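Local coordinates for protein polyketide synthase PksR (Bacillus subtilis, PDB 4U3V) that takes part in building the antibiotic polyketide bacillaene, this piece of it being a double-hotdog enoyl-isomerase domain of the dehydratase family, at residues Glu39-Gly44 and Arg51-Ala56; Pro165-Leu170 and Ser210-Ile215. One frame throughout, in Å; residues are numbered along the deposited sequence.

Contact 1 comes first along the chain and is finished before contact 2 opens; it is assigned to the N-terminal hotdog half, whereas contact 2 is assigned to the C-terminal half. Their centres are about 11 Å apart. Both reach the same small antiparallel sheet, in which strands 50-52 and 45-47 come from the first half and strand 166-167 from the second. At the seam Gly44 O probably accepts a hydrogen bond from Gly168 N at 2.7 Å. Leu170, at the end of 165-170, packs on Tyr41, and Trp167 on Val54. The two contacts therefore run on into one another across the junction between the hotdog halves.

Contact 1: Glu39-Gly44 and Arg51-Ala56; sequences EPYVQG and RVLVGA
The short helix 40-43 sits beside the chain that leaves strand 50-52, with the CA atoms of Val42 and Leu53 the nearest pair, 6.2 Å apart. Glu39 is the N-cap residue, and its carbonyl oxygen takes the N-H groups of both Val42 and Gln43. A single water joins the two backbones, donating to Tyr41 O at 2.8 Å and accepting from Val54 N at 2.9 Å.

With CG of Tyr41 anti to the backbone N (chi1 -168°), the ring runs out beside the water bridge to Leu53 and Val54. Leu53 CD1 meets the ring at its edge, in the ring plane, 3.7 Å from Tyr41 CE2. Val54 CG2 comes in obliquely near the phenol end, 3.5 Å from Tyr41 CZ, while the hydroxyl itself is hydrogen-bonded to Thr57. This corner lies in the predicted N-terminal hotdog; Phe35, from strand 31-36, packs on Tyr41, Val42 and Leu53.

Arg51 stretches out across the C-terminal end of the helical turn, past Val42 O and the backbone of Gln43. Its CB lies 3.9 Å from Val42 CG1, the two side chains crossing at about a right angle. Farther out Arg51 and Gln43 lie side by side, pointing the same way: Gln43 CG comes close to Arg51 NH1 (3.1 Å, not a hydrogen bond), CB lies over one guanidinium face, and the amide plane is turned 59° from it. Arg51 NH1 is hydrogen-bonded to Tyr37 O, and Tyr37 also supplies a cation-pi partner.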
loop_
_atom_site.group_PDB
_atom_site.type_symbol
_atom_site.label_atom_id
_atom_site.label_comp_id
_atom_site.label_asym_id
_atom_site.label_seq_id
_atom_site.Cartn_x
_atom_site.Cartn_y
_atom_site.Cartn_z
ATOM N N GLU A 39 13.695 -6.546 -12.775
ATOM C CA GLU A 39 14.080 -5.549 -11.770
ATOM C C GLU A 39 13.676 -5.974 -10.325
ATOM O O GLU A 39 12.759 -6.788 -10.146
ATOM C CB GLU A 39 13.478 -4.189 -12.125
ATOM C CG GLU A 39 11.969 -4.141 -11.986
ATOM C CD GLU A 39 11.450 -2.753 -12.259
ATOM O OE1 GLU A 39 10.908 -2.531 -13.364
ATOM O OE2 GLU A 39 11.653 -1.857 -11.402
ATOM N N PRO A 40 14.384 -5.464 -9.297
ATOM C CA PRO A 40 14.162 -5.985 -7.930
ATOM C C PRO A 40 12.726 -5.797 -7.406
ATOM O O PRO A 40 12.203 -6.672 -6.731
ATOM C CB PRO A 40 15.157 -5.184 -7.077
ATOM C CG PRO A 40 16.248 -4.787 -8.023
ATOM C CD PRO A 40 15.636 -4.687 -9.401
ATOM N N TYR A 41 12.052 -4.722 -7.815
ATOM C CA TYR A 41 10.640 -4.530 -7.428
ATOM C C TYR A 41 9.739 -5.695 -7.890
ATOM O O TYR A 41 8.753 -6.032 -7.228
ATOM C CB TYR A 41 10.142 -3.213 -8.020
ATOM C CG TYR A 41 8.799 -2.750 -7.479
ATOM C CD1 TYR A 41 8.734 -1.953 -6.347
ATOM C CD2 TYR A 41 7.607 -3.091 -8.121
ATOM C CE1 TYR A 41 7.515 -1.479 -5.881
ATOM C CE2 TYR A 41 6.390 -2.592 -7.688
ATOM C CZ TYR A 41 6.350 -1.812 -6.544
ATOM O OH TYR A 41 5.142 -1.262 -6.123
ATOM N N VAL A 42 10.066 -6.305 -9.043
ATOM C CA VAL A 42 9.232 -7.348 -9.630
ATOM C C VAL A 42 9.718 -8.720 -9.165
ATOM O O VAL A 42 8.888 -9.567 -8.803
ATOM C CB VAL A 42 9.242 -7.277 -11.180
ATOM C CG1 VAL A 42 8.413 -8.401 -11.800
ATOM C CG2 VAL A 42 8.666 -5.939 -11.617
ATOM N N GLN A 43 11.044 -8.896 -9.168
ATOM C CA GLN A 43 11.673 -10.145 -8.665
ATOM C C GLN A 43 11.266 -10.371 -7.214
ATOM O O GLN A 43 11.152 -11.510 -6.754
ATOM C CB GLN A 43 13.197 -10.029 -8.657
ATOM C CG GLN A 43 13.872 -10.028 -10.007
ATOM C CD GLN A 43 15.375 -9.877 -9.876
ATOM O OE1 GLN A 43 15.865 -9.055 -9.094
ATOM N NE2 GLN A 43 16.118 -10.684 -10.628
ATOM N N GLY A 44 11.052 -9.272 -6.499
ATOM C CA GLY A 44 10.755 -9.331 -5.061
ATOM C C GLY A 44 9.372 -9.710 -4.556
ATOM O O GLY A 44 9.131 -9.737 -3.334
ATOM N N ARG A 51 5.694 -13.929 -11.023
ATOM C CA ARG A 51 5.985 -12.556 -10.555
ATOM C C ARG A 51 4.768 -11.655 -10.729
ATOM O O ARG A 51 4.332 -11.419 -11.851
ATOM C CB ARG A 51 7.205 -12.040 -11.278
ATOM C CG ARG A 51 8.398 -12.954 -11.012
ATOM C CD ARG A 51 9.728 -12.272 -11.180
ATOM N NE ARG A 51 10.807 -13.269 -11.246
ATOM C CZ ARG A 51 12.052 -13.019 -11.650
ATOM N NH1 ARG A 51 12.411 -11.800 -12.055
ATOM N NH2 ARG A 51 12.957 -13.994 -11.650
ATOM N N VAL A 52 4.109 -11.314 -9.623
ATOM C CA VAL A 52 2.844 -10.592 -9.661
ATOM C C VAL A 52 3.098 -9.189 -9.115
ATOM O O VAL A 52 3.718 -9.048 -8.062
ATOM C CB VAL A 52 1.816 -11.280 -8.743
ATOM C CG1 VAL A 52 0.558 -10.432 -8.581
ATOM C CG2 VAL A 52 1.502 -12.696 -9.239
ATOM N N LEU A 53 2.747 -8.144 -9.869
ATOM C CA LEU A 53 3.068 -6.791 -9.390
ATOM C C LEU A 53 2.362 -6.564 -8.049
ATOM O O LEU A 53 1.166 -6.869 -7.907
ATOM C CB LEU A 53 2.594 -5.756 -10.427
ATOM C CG LEU A 53 3.084 -4.320 -10.225
ATOM C CD1 LEU A 53 4.595 -4.270 -10.400
ATOM C CD2 LEU A 53 2.407 -3.443 -11.271
ATOM N N VAL A 54 3.086 -6.020 -7.054
ATOM C CA VAL A 54 2.472 -5.895 -5.742
ATOM C C VAL A 54 1.286 -4.924 -5.807
ATOM O O VAL A 54 1.355 -3.879 -6.474
ATOM C CB VAL A 54 3.467 -5.450 -4.653
ATOM C CG1 VAL A 54 4.462 -6.558 -4.340
ATOM C CG2 VAL A 54 4.163 -4.159 -5.057
ATOM N N GLY A 55 0.204 -5.266 -5.113
ATOM C CA GLY A 55 -0.998 -4.406 -5.096
ATOM C C GLY A 55 -0.762 -2.995 -4.541
ATOM O O GLY A 55 -1.442 -2.039 -4.926
ATOM N N ALA A 56 0.255 -2.870 -3.688
ATOM C CA ALA A 56 0.705 -1.565 -3.181
ATOM C C ALA A 56 1.015 -0.514 -4.267
ATOM O O ALA A 56 0.986 0.695 -4.002
ATOM C CB ALA A 56 1.914 -1.785 -2.248
HETATM O O HOH W 1 5.935 -6.351 -7.510
#

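Contact 2: Pro165-Leu170 and Ser210-Ile215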
loop_
_atom_site.group_PDB
_atom_site.type_symbol
_atom_site.label_atom_id
_atom_site.label_comp_id
_atom_site.label_asym_id
_atom_site.label_seq_id
_atom_site.Cartn_x
_atom_site.Cartn_y
_atom_site.Cartn_z
ATOM N N PRO A 165 3.183 -15.484 -0.249
ATOM C CA PRO A 165 4.083 -14.639 -1.044
ATOM C C PRO A 165 5.551 -14.841 -0.677
ATOM O O PRO A 165 5.890 -14.892 0.508
ATOM C CB PRO A 165 3.648 -13.215 -0.684
ATOM C CG PRO A 165 2.221 -13.340 -0.247
ATOM C CD PRO A 165 1.998 -14.745 0.235
ATOM N N GLU A 166 6.407 -14.981 -1.688
ATOM C CA GLU A 166 7.848 -14.907 -1.479
ATOM C C GLU A 166 8.370 -13.494 -1.699
ATOM O O GLU A 166 8.188 -12.923 -2.777
ATOM C CB GLU A 166 8.585 -15.853 -2.416
ATOM C CG GLU A 166 8.488 -17.317 -2.035
ATOM C CD GLU A 166 8.426 -18.205 -3.259
ATOM O OE1 GLU A 166 9.456 -18.322 -3.961
ATOM O OE2 GLU A 166 7.331 -18.737 -3.548
ATOM N N TRP A 167 9.106 -12.984 -0.713
ATOM C CA TRP A 167 9.520 -11.577 -0.685
ATOM C C TRP A 167 10.972 -11.383 -0.955
ATOM O O TRP A 167 11.810 -12.003 -0.309
ATOM C CB TRP A 167 9.171 -10.967 0.671
ATOM C CG TRP A 167 7.695 -10.929 0.922
ATOM C CD1 TRP A 167 6.938 -11.767 1.739
ATOM C CD2 TRP A 167 6.740 -10.005 0.324
ATOM N NE1 TRP A 167 5.605 -11.439 1.683
ATOM C CE2 TRP A 167 5.434 -10.340 0.890
ATOM C CE3 TRP A 167 6.849 -8.915 -0.530
ATOM C CZ2 TRP A 167 4.301 -9.622 0.574
ATOM C CZ3 TRP A 167 5.698 -8.198 -0.826
ATOM C CH2 TRP A 167 4.466 -8.535 -0.294
ATOM N N GLY A 168 11.292 -10.442 -1.825
ATOM C CA GLY A 168 12.662 -9.966 -1.974
ATOM C C GLY A 168 13.078 -8.928 -0.945
ATOM O O GLY A 168 12.242 -8.348 -0.253
ATOM N N GLU A 169 14.376 -8.665 -0.838
ATOM C CA GLU A 169 14.875 -7.827 0.265
ATOM C C GLU A 169 14.437 -6.359 0.266
ATOM O O GLU A 169 14.362 -5.731 1.324
ATOM C CB GLU A 169 16.406 -7.867 0.350
ATOM C CG GLU A 169 16.982 -9.267 0.505
ATOM C CD GLU A 169 16.640 -9.903 1.844
ATOM O OE1 GLU A 169 16.968 -9.285 2.882
ATOM O OE2 GLU A 169 16.013 -10.994 1.855
ATOM N N LEU A 170 14.224 -5.794 -0.922
ATOM C CA LEU A 170 13.604 -4.479 -1.083
ATOM C C LEU A 170 12.394 -4.241 -0.149
ATOM O O LEU A 170 12.192 -3.120 0.331
ATOM C CB LEU A 170 13.106 -4.362 -2.539
ATOM C CG LEU A 170 12.549 -2.997 -2.936
ATOM C CD1 LEU A 170 13.592 -1.918 -2.649
ATOM C CD2 LEU A 170 12.060 -2.925 -4.383
ATOM N N SER A 210 4.317 -2.155 3.414
ATOM C CA SER A 210 4.750 -2.427 4.774
ATOM C C SER A 210 3.534 -2.631 5.653
ATOM O O SER A 210 3.551 -3.493 6.556
ATOM C CB SER A 210 5.593 -1.269 5.312
ATOM O OG SER A 210 6.813 -1.260 4.579
ATOM N N ALA A 211 2.462 -1.921 5.328
ATOM C CA ALA A 211 1.222 -2.075 6.085
ATOM C C ALA A 211 0.659 -3.479 5.861
ATOM O O ALA A 211 0.229 -4.145 6.793
ATOM C CB ALA A 211 0.200 -0.978 5.725
ATOM N N TYR A 212 0.703 -3.984 4.627
ATOM C CA TYR A 212 0.291 -5.356 4.392
ATOM C C TYR A 212 1.163 -6.366 5.178
ATOM O O TYR A 212 0.666 -7.324 5.747
ATOM C CB TYR A 212 0.359 -5.590 2.871
ATOM C CG TYR A 212 0.117 -6.979 2.396
ATOM C CD1 TYR A 212 -0.979 -7.724 2.821
ATOM C CD2 TYR A 212 0.943 -7.517 1.415
ATOM C CE1 TYR A 212 -1.186 -9.013 2.339
ATOM C CE2 TYR A 212 0.717 -8.780 0.897
ATOM C CZ TYR A 212 -0.327 -9.527 1.368
ATOM O OH TYR A 212 -0.523 -10.787 0.800
ATOM N N LEU A 213 2.486 -6.180 5.164
ATOM C CA LEU A 213 3.358 -7.157 5.834
ATOM C C LEU A 213 3.090 -7.161 7.366
ATOM O O LEU A 213 3.060 -8.243 7.988
ATOM C CB LEU A 213 4.825 -6.794 5.553
ATOM C CG LEU A 213 5.296 -7.048 4.117
ATOM C CD1 LEU A 213 6.680 -6.448 3.903
ATOM C CD2 LEU A 213 5.317 -8.535 3.840
ATOM N N ALA A 214 2.847 -5.970 7.915
ATOM C CA ALA A 214 2.513 -5.841 9.359
ATOM C C ALA A 214 1.187 -6.528 9.628
ATOM O O ALA A 214 1.014 -7.185 10.656
ATOM C CB ALA A 214 2.452 -4.375 9.786
ATOM N N ILE A 215 0.229 -6.361 8.729
ATOM C CA ILE A 215 -1.049 -7.070 8.862
ATOM C C ILE A 215 -0.874 -8.601 8.874
ATOM O O ILE A 215 -1.458 -9.302 9.680
ATOM C CB ILE A 215 -2.055 -6.593 7.790
ATOM C CG1 ILE A 215 -2.525 -5.167 8.116
ATOM C CG2 ILE A 215 -3.247 -7.559 7.726
ATOM C CD1 ILE A 215 -3.138 -4.406 6.982
#
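This is an apolar, aromatic contact in the predicted C-terminal hotdog, where the short strand 166-167 faces helix 205-219, the long helix of that half, packed on strands 183-190, 247-257 and 274-283. Strand 166-167 itself pairs with strand 45-47 of the N-terminal half. The backbones stay well apart, 10.0 Å between the CA atoms of Trp167 and Leu213, so side chains have to bridge the distance. Trp167 does most of that work. Its CG is anti to the carbonyl carbon (chi1 -64°), which sets the indole between the strand and the helix.

Leu213 comes in over one indole face. Its CD2 methyl makes a CH-pi contact, 3.8 Å from the centroid of the five-membered ring and 26° off the ring normal, and is 3.5 Å from Trp167 CE2. Pro165, poorly ordered, puts CB over the opposite face; both groups are offset toward the rim. Tyr212 meets the indole from a third direction: Tyr212 CE2 lies in the indole plane at its edge, 3.7 Å from Trp167 CZ2. The phenol end carries on past the indole to Pro165, whose CG is 3.9 Å from Tyr212 OH.

Behind the contact Tyr212 touches Tyr281 of strand 274-283. Trp167 also meets the rings of His45 and Phe171, the latter edge-to-face. With neighbours at both faces and one edge, the Pro165 side being less certain, the indole is held mainly by shape and dispersion, and between the two segments no polar pairing or charge adds direction to the fit.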